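Local structure of versicolorin reductase (Brucella melitensis, 4NIM) at residues L43-R48 with A55-L60; V68-D73 with V84-R89. The protein is probably an NAD(P)-dependent oxidoreductase of the short-chain dehydrogenase/reductase family, named as a versicolorin reductase. All coordinates share one frame; numbering follows the deposited sequence.

Interaction 1. Residues L43-R48 with A55-L60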
loop_
_atom_site.group_PDB
_atom_site.type_symbol
_atom_site.label_atom_id
_atom_site.label_comp_id
_atom_site.label_asym_id
_atom_site.label_seq_id
_atom_site.Cartn_x
_atom_site.Cartn_y
_atom_site.Cartn_z
ATOM N N LEU A 43 4.574 -6.306 -13.685
ATOM C CA LEU A 43 4.337 -6.203 -12.280
ATOM C C LEU A 43 5.626 -6.521 -11.559
ATOM O O LEU A 43 6.311 -7.476 -11.879
ATOM C CB LEU A 43 3.251 -7.183 -11.868
ATOM C CG LEU A 43 1.864 -6.857 -12.420
ATOM C CD1 LEU A 43 0.925 -8.042 -12.194
ATOM C CD2 LEU A 43 1.336 -5.538 -11.800
ATOM N N VAL A 44 5.963 -5.703 -10.555
ATOM C CA VAL A 44 7.072 -5.992 -9.687
ATOM C C VAL A 44 6.444 -6.276 -8.366
ATOM O O VAL A 44 5.719 -5.414 -7.813
ATOM C CB VAL A 44 8.046 -4.804 -9.556
ATOM C CG1 VAL A 44 9.208 -5.158 -8.650
ATOM C CG2 VAL A 44 8.584 -4.439 -10.932
ATOM N N ILE A 45 6.683 -7.481 -7.880
ATOM C CA ILE A 45 6.194 -7.906 -6.582
ATOM C C ILE A 45 7.353 -8.186 -5.639
ATOM O O ILE A 45 8.511 -8.343 -6.062
ATOM C CB ILE A 45 5.273 -9.149 -6.672
ATOM C CG1 ILE A 45 5.941 -10.285 -7.455
ATOM C CG2 ILE A 45 3.942 -8.753 -7.307
ATOM C CD1 ILE A 45 5.379 -11.631 -7.114
ATOM N N CYS A 46 7.059 -8.249 -4.347
ATOM C CA CYS A 46 8.146 -8.322 -3.375
ATOM C C CYS A 46 7.724 -8.769 -1.993
ATOM O O CYS A 46 6.543 -8.712 -1.631
ATOM C CB CYS A 46 8.864 -6.971 -3.245
ATOM S SG CYS A 46 7.788 -5.612 -2.690
ATOM N N GLY A 47 8.712 -9.240 -1.243
ATOM C CA GLY A 47 8.489 -9.799 0.071
ATOM C C GLY A 47 9.684 -10.589 0.576
ATOM O O GLY A 47 10.752 -10.574 -0.016
ATOM N N ARG A 48 9.492 -11.260 1.700
ATOM C CA ARG A 48 10.562 -11.951 2.371
ATOM C C ARG A 48 10.778 -13.364 1.824
ATOM O O ARG A 48 11.908 -13.798 1.694
ATOM C CB ARG A 48 10.275 -11.997 3.866
ATOM C CG ARG A 48 10.070 -10.605 4.472
ATOM C CD ARG A 48 9.897 -10.682 5.979
ATOM N NE ARG A 48 11.079 -11.307 6.564
ATOM C CZ ARG A 48 12.131 -10.659 7.072
ATOM N NH1 ARG A 48 12.179 -9.325 7.117
ATOM N NH2 ARG A 48 13.145 -11.368 7.558
ATOM N N ALA A 55 6.597 -18.490 -6.656
ATOM C CA ALA A 55 5.278 -19.057 -6.958
ATOM C C ALA A 55 4.306 -17.979 -7.454
ATOM O O ALA A 55 3.656 -18.145 -8.479
ATOM C CB ALA A 55 4.705 -19.795 -5.755
ATOM N N GLN A 56 4.231 -16.850 -6.769
ATOM C CA GLN A 56 3.358 -15.769 -7.256
ATOM C C GLN A 56 3.750 -15.251 -8.625
ATOM O O GLN A 56 2.864 -14.950 -9.440
ATOM C CB GLN A 56 3.287 -14.566 -6.301
ATOM C CG GLN A 56 2.488 -14.805 -5.040
ATOM C CD GLN A 56 0.965 -14.883 -5.228
ATOM O OE1 GLN A 56 0.359 -14.190 -6.041
ATOM N NE2 GLN A 56 0.355 -15.731 -4.454
ATOM N N ALA A 57 5.053 -15.088 -8.867
ATOM C CA ALA A 57 5.483 -14.549 -10.159
ATOM C C ALA A 57 5.032 -15.477 -11.289
ATOM O O ALA A 57 4.501 -15.014 -12.274
ATOM C CB ALA A 57 6.984 -14.321 -10.209
ATOM N N ALA A 58 5.218 -16.779 -11.118
ATOM C CA ALA A 58 4.825 -17.762 -12.174
ATOM C C ALA A 58 3.303 -17.698 -12.370
ATOM O O ALA A 58 2.814 -17.646 -13.497
ATOM C CB ALA A 58 5.273 -19.169 -11.813
ATOM N N GLY A 59 2.567 -17.600 -11.264
ATOM C CA GLY A 59 1.132 -17.370 -11.332
ATOM C C GLY A 59 0.746 -16.106 -12.083
ATOM O O GLY A 59 -0.224 -16.107 -12.823
ATOM N N LEU A 60 1.471 -15.005 -11.878
ATOM C CA LEU A 60 1.157 -13.764 -12.598
ATOM C C LEU A 60 1.434 -13.901 -14.112
ATOM O O LEU A 60 0.672 -13.401 -14.954
ATOM C CB LEU A 60 1.937 -12.591 -12.022
ATOM C CG LEU A 60 1.527 -12.194 -10.603
ATOM C CD1 LEU A 60 2.439 -11.140 -9.994
ATOM C CD2 LEU A 60 0.070 -11.734 -10.561
#
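I45 holds CG1 between its backbone N and carbonyl carbon (chi1 52°) and extends from there, which carries CD1 down onto the backbone of helix 50-63. CD1 lies 3.7 Å from Q56 CB and 3.9 Å from A57 N, so this methyl rests on the helix backbone where Q56 passes into A57, with A57 CB a little farther off. The other branch, CG2, points at L60 and meets its CD1 tip to tip at 3.9 Å. L60 in turn spreads both methyls before L43: L43 CD1 is 4.1 Å from L60 CD1 and equally far from CD2, the two leucines crossing at about a right angle. Strand 43-47 and helix 55-60 run nearly antiparallel, at 161°, as the first half of the beta-alpha-beta unit made by strand 42-47, helix 50-63 and strand 66-71. On the same side of the sheet, F35 and A32 of helix 26-37 also touch L43 and I45, and A67 of the next strand touches L60. Every contact between the two segments is apolar or van der Waals, and the three branched side chains are buried; the helix is therefore held to this part of the Rossmann fold by hydrophobic burial, without a polar bond between the two segments.

Interaction 2. Residues V68-D73 with V84-R89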
loop_
_atom_site.group_PDB
_atom_site.type_symbol
_atom_site.label_atom_id
_atom_site.label_comp_id
_atom_site.label_asym_id
_atom_site.label_seq_id
_atom_site.Cartn_x
_atom_site.Cartn_y
_atom_site.Cartn_z
ATOM N N VAL A 68 8.297 -9.659 -12.025
ATOM C CA VAL A 68 9.610 -9.684 -11.446
ATOM C C VAL A 68 9.382 -9.764 -9.961
ATOM O O VAL A 68 8.562 -9.014 -9.429
ATOM C CB VAL A 68 10.354 -8.377 -11.775
ATOM C CG1 VAL A 68 11.609 -8.243 -10.914
ATOM C CG2 VAL A 68 10.675 -8.348 -13.270
ATOM N N PHE A 69 10.056 -10.686 -9.288
ATOM C CA PHE A 69 9.996 -10.744 -7.830
ATOM C C PHE A 69 11.265 -10.240 -7.175
ATOM O O PHE A 69 12.368 -10.611 -7.591
ATOM C CB PHE A 69 9.723 -12.150 -7.344
ATOM C CG PHE A 69 9.917 -12.303 -5.869
ATOM C CD1 PHE A 69 9.007 -11.744 -4.984
ATOM C CD2 PHE A 69 11.031 -12.960 -5.362
ATOM C CE1 PHE A 69 9.181 -11.875 -3.632
ATOM C CE2 PHE A 69 11.190 -13.092 -4.005
ATOM C CZ PHE A 69 10.269 -12.546 -3.157
ATOM N N VAL A 70 11.126 -9.392 -6.145
ATOM C CA VAL A 70 12.296 -8.850 -5.447
ATOM C C VAL A 70 12.236 -9.288 -3.981
ATOM O O VAL A 70 11.245 -9.051 -3.316
ATOM C CB VAL A 70 12.351 -7.301 -5.539
ATOM C CG1 VAL A 70 13.734 -6.777 -5.179
ATOM C CG2 VAL A 70 12.032 -6.843 -6.963
ATOM N N GLN A 71 13.255 -10.013 -3.514
ATOM C CA GLN A 71 13.278 -10.458 -2.147
ATOM C C GLN A 71 13.762 -9.265 -1.288
ATOM O O GLN A 71 14.845 -8.721 -1.508
ATOM C CB GLN A 71 14.203 -11.651 -1.987
ATOM C CG GLN A 71 14.002 -12.314 -0.635
ATOM C CD GLN A 71 14.924 -13.482 -0.378
ATOM O OE1 GLN A 71 16.024 -13.555 -0.903
ATOM N NE2 GLN A 71 14.465 -14.413 0.433
ATOM N N VAL A 72 12.948 -8.827 -0.341
ATOM C CA VAL A 72 13.290 -7.644 0.451
ATOM C C VAL A 72 12.986 -7.751 1.937
ATOM O O VAL A 72 12.170 -8.556 2.370
ATOM C CB VAL A 72 12.521 -6.399 -0.056
ATOM C CG1 VAL A 72 12.946 -6.027 -1.473
ATOM C CG2 VAL A 72 11.007 -6.611 0.044
ATOM N N ASP A 73 13.627 -6.883 2.695
ATOM C CA ASP A 73 13.218 -6.532 4.048
ATOM C C ASP A 73 12.866 -5.039 3.974
ATOM O O ASP A 73 13.756 -4.201 3.781
ATOM C CB ASP A 73 14.393 -6.770 4.999
ATOM C CG ASP A 73 14.127 -6.262 6.411
ATOM O OD1 ASP A 73 12.992 -5.854 6.750
ATOM O OD2 ASP A 73 15.107 -6.284 7.170
ATOM N N VAL A 84 11.967 -0.391 -6.705
ATOM C CA VAL A 84 11.640 0.537 -7.770
ATOM C C VAL A 84 12.732 0.505 -8.856
ATOM O O VAL A 84 12.392 0.493 -10.066
ATOM C CB VAL A 84 11.418 1.962 -7.236
ATOM C CG1 VAL A 84 11.227 2.939 -8.387
ATOM C CG2 VAL A 84 10.220 1.995 -6.322
ATOM N N ALA A 85 14.007 0.394 -8.451
ATOM C CA ALA A 85 15.084 0.159 -9.429
ATOM C C ALA A 85 14.827 -1.055 -10.327
ATOM O O ALA A 85 15.188 -1.030 -11.498
ATOM C CB ALA A 85 16.428 -0.019 -8.759
ATOM N N GLU A 86 14.201 -2.092 -9.769
ATOM C CA GLU A 86 13.945 -3.311 -10.528
ATOM C C GLU A 86 12.847 -3.110 -11.562
ATOM O O GLU A 86 12.865 -3.752 -12.612
ATOM C CB GLU A 86 13.653 -4.482 -9.588
ATOM C CG GLU A 86 14.913 -5.210 -9.126
ATOM C CD GLU A 86 15.498 -6.073 -10.245
ATOM O OE1 GLU A 86 15.043 -7.231 -10.433
ATOM O OE2 GLU A 86 16.366 -5.573 -10.989
ATOM N N ALA A 87 11.889 -2.227 -11.291
ATOM C CA ALA A 87 10.876 -1.892 -12.298
ATOM C C ALA A 87 11.480 -1.209 -13.494
ATOM O O ALA A 87 11.216 -1.574 -14.670
ATOM C CB ALA A 87 9.805 -1.024 -11.698
ATOM N N ASP A 88 12.379 -0.277 -13.200
ATOM C CA ASP A 88 13.167 0.393 -14.237
ATOM C C ASP A 88 14.093 -0.577 -15.002
ATOM O O ASP A 88 14.128 -0.575 -16.244
ATOM C CB ASP A 88 13.957 1.532 -13.593
ATOM C CG ASP A 88 14.470 2.525 -14.610
ATOM O OD1 ASP A 88 14.003 2.524 -15.791
ATOM O OD2 ASP A 88 15.412 3.248 -14.257
ATOM N N ARG A 89 14.808 -1.418 -14.262
ATOM C CA ARG A 89 15.683 -2.432 -14.863
ATOM C C ARG A 89 14.890 -3.317 -15.870
ATOM O O ARG A 89 15.269 -3.436 -17.032
ATOM C CB ARG A 89 16.355 -3.264 -13.761
ATOM C CG ARG A 89 17.484 -4.196 -14.198
ATOM C CD ARG A 89 17.047 -5.568 -14.689
ATOM N NE ARG A 89 16.247 -6.310 -13.697
ATOM C CZ ARG A 89 15.484 -7.374 -13.972
ATOM N NH1 ARG A 89 15.404 -7.851 -15.208
ATOM N NH2 ARG A 89 14.788 -7.966 -13.007
HETATM O O HOH W 1 14.563 -9.241 -8.841
#
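The guanidinium group of R89 has the carboxylate carbon of E86 at its edge, in plane, while V68 CG1 approaches obliquely, 3.8 Å from R89 NH2. Q71 N sits over one face of the F69 ring, offset toward the rim. R89 and E86 form a side-on salt bridge within helix 77-91. R89 NH2 donates to E86 OE1 at 2.7 Å. R89 NE donates to E86 OE2 at 2.8 Å, and both bonds are nearly straight. Each oxygen is met on its syn side, though the donors stand about 30° out of the carboxylate plane. Bends at chi2 and chi3 fold the arginine back along the helix to make this pairing. V68 CG1 also lies 3.6 Å from E86 OE1, and the valine crosses the glutamate at about a right angle. Two residues along the strand, V70 CG2 packs on the aliphatic part of the same E86, 3.9 Å from CB. A water joins the segments, donating to F69 O at 2.9 Å and to E86 OE1 at 2.6 Å. Strand 66-71 is the outermost on one edge of the parallel Rossmann sheet, and A90 and F91, farther along helix 77-91, add to the packing around V68. E86 meets the strand with its methylenes and, through V68 and the water, with OE1, while R89 holds the carboxylate; the two arginine bonds fix its rotation, the water adds a third bond at OE1, and together they would probably favour the charged form.

How the interactions relate
Interactions 1 and 2 follow each other along the chain, their centres about 10 Å apart, and meet at the neighbouring parallel strands 42-47 and 66-71. Probable backbone hydrogen bonds tie the strands, V70 N to I45 O at 2.8 Å and V72 N to G47 O at 2.8 Å. Helices 50-63 and 77-91 pack against opposite faces of the sheet, and I45 and V70 accordingly point to opposite faces. At the C-terminal ends of the two strands, Q71 NE2 bonds R48 O, while R48 and D73 form a long, weak ion pair. In related enzymes the loops after the C-terminal ends of these strands help bind the dinucleotide cofactor, and they probably do so here.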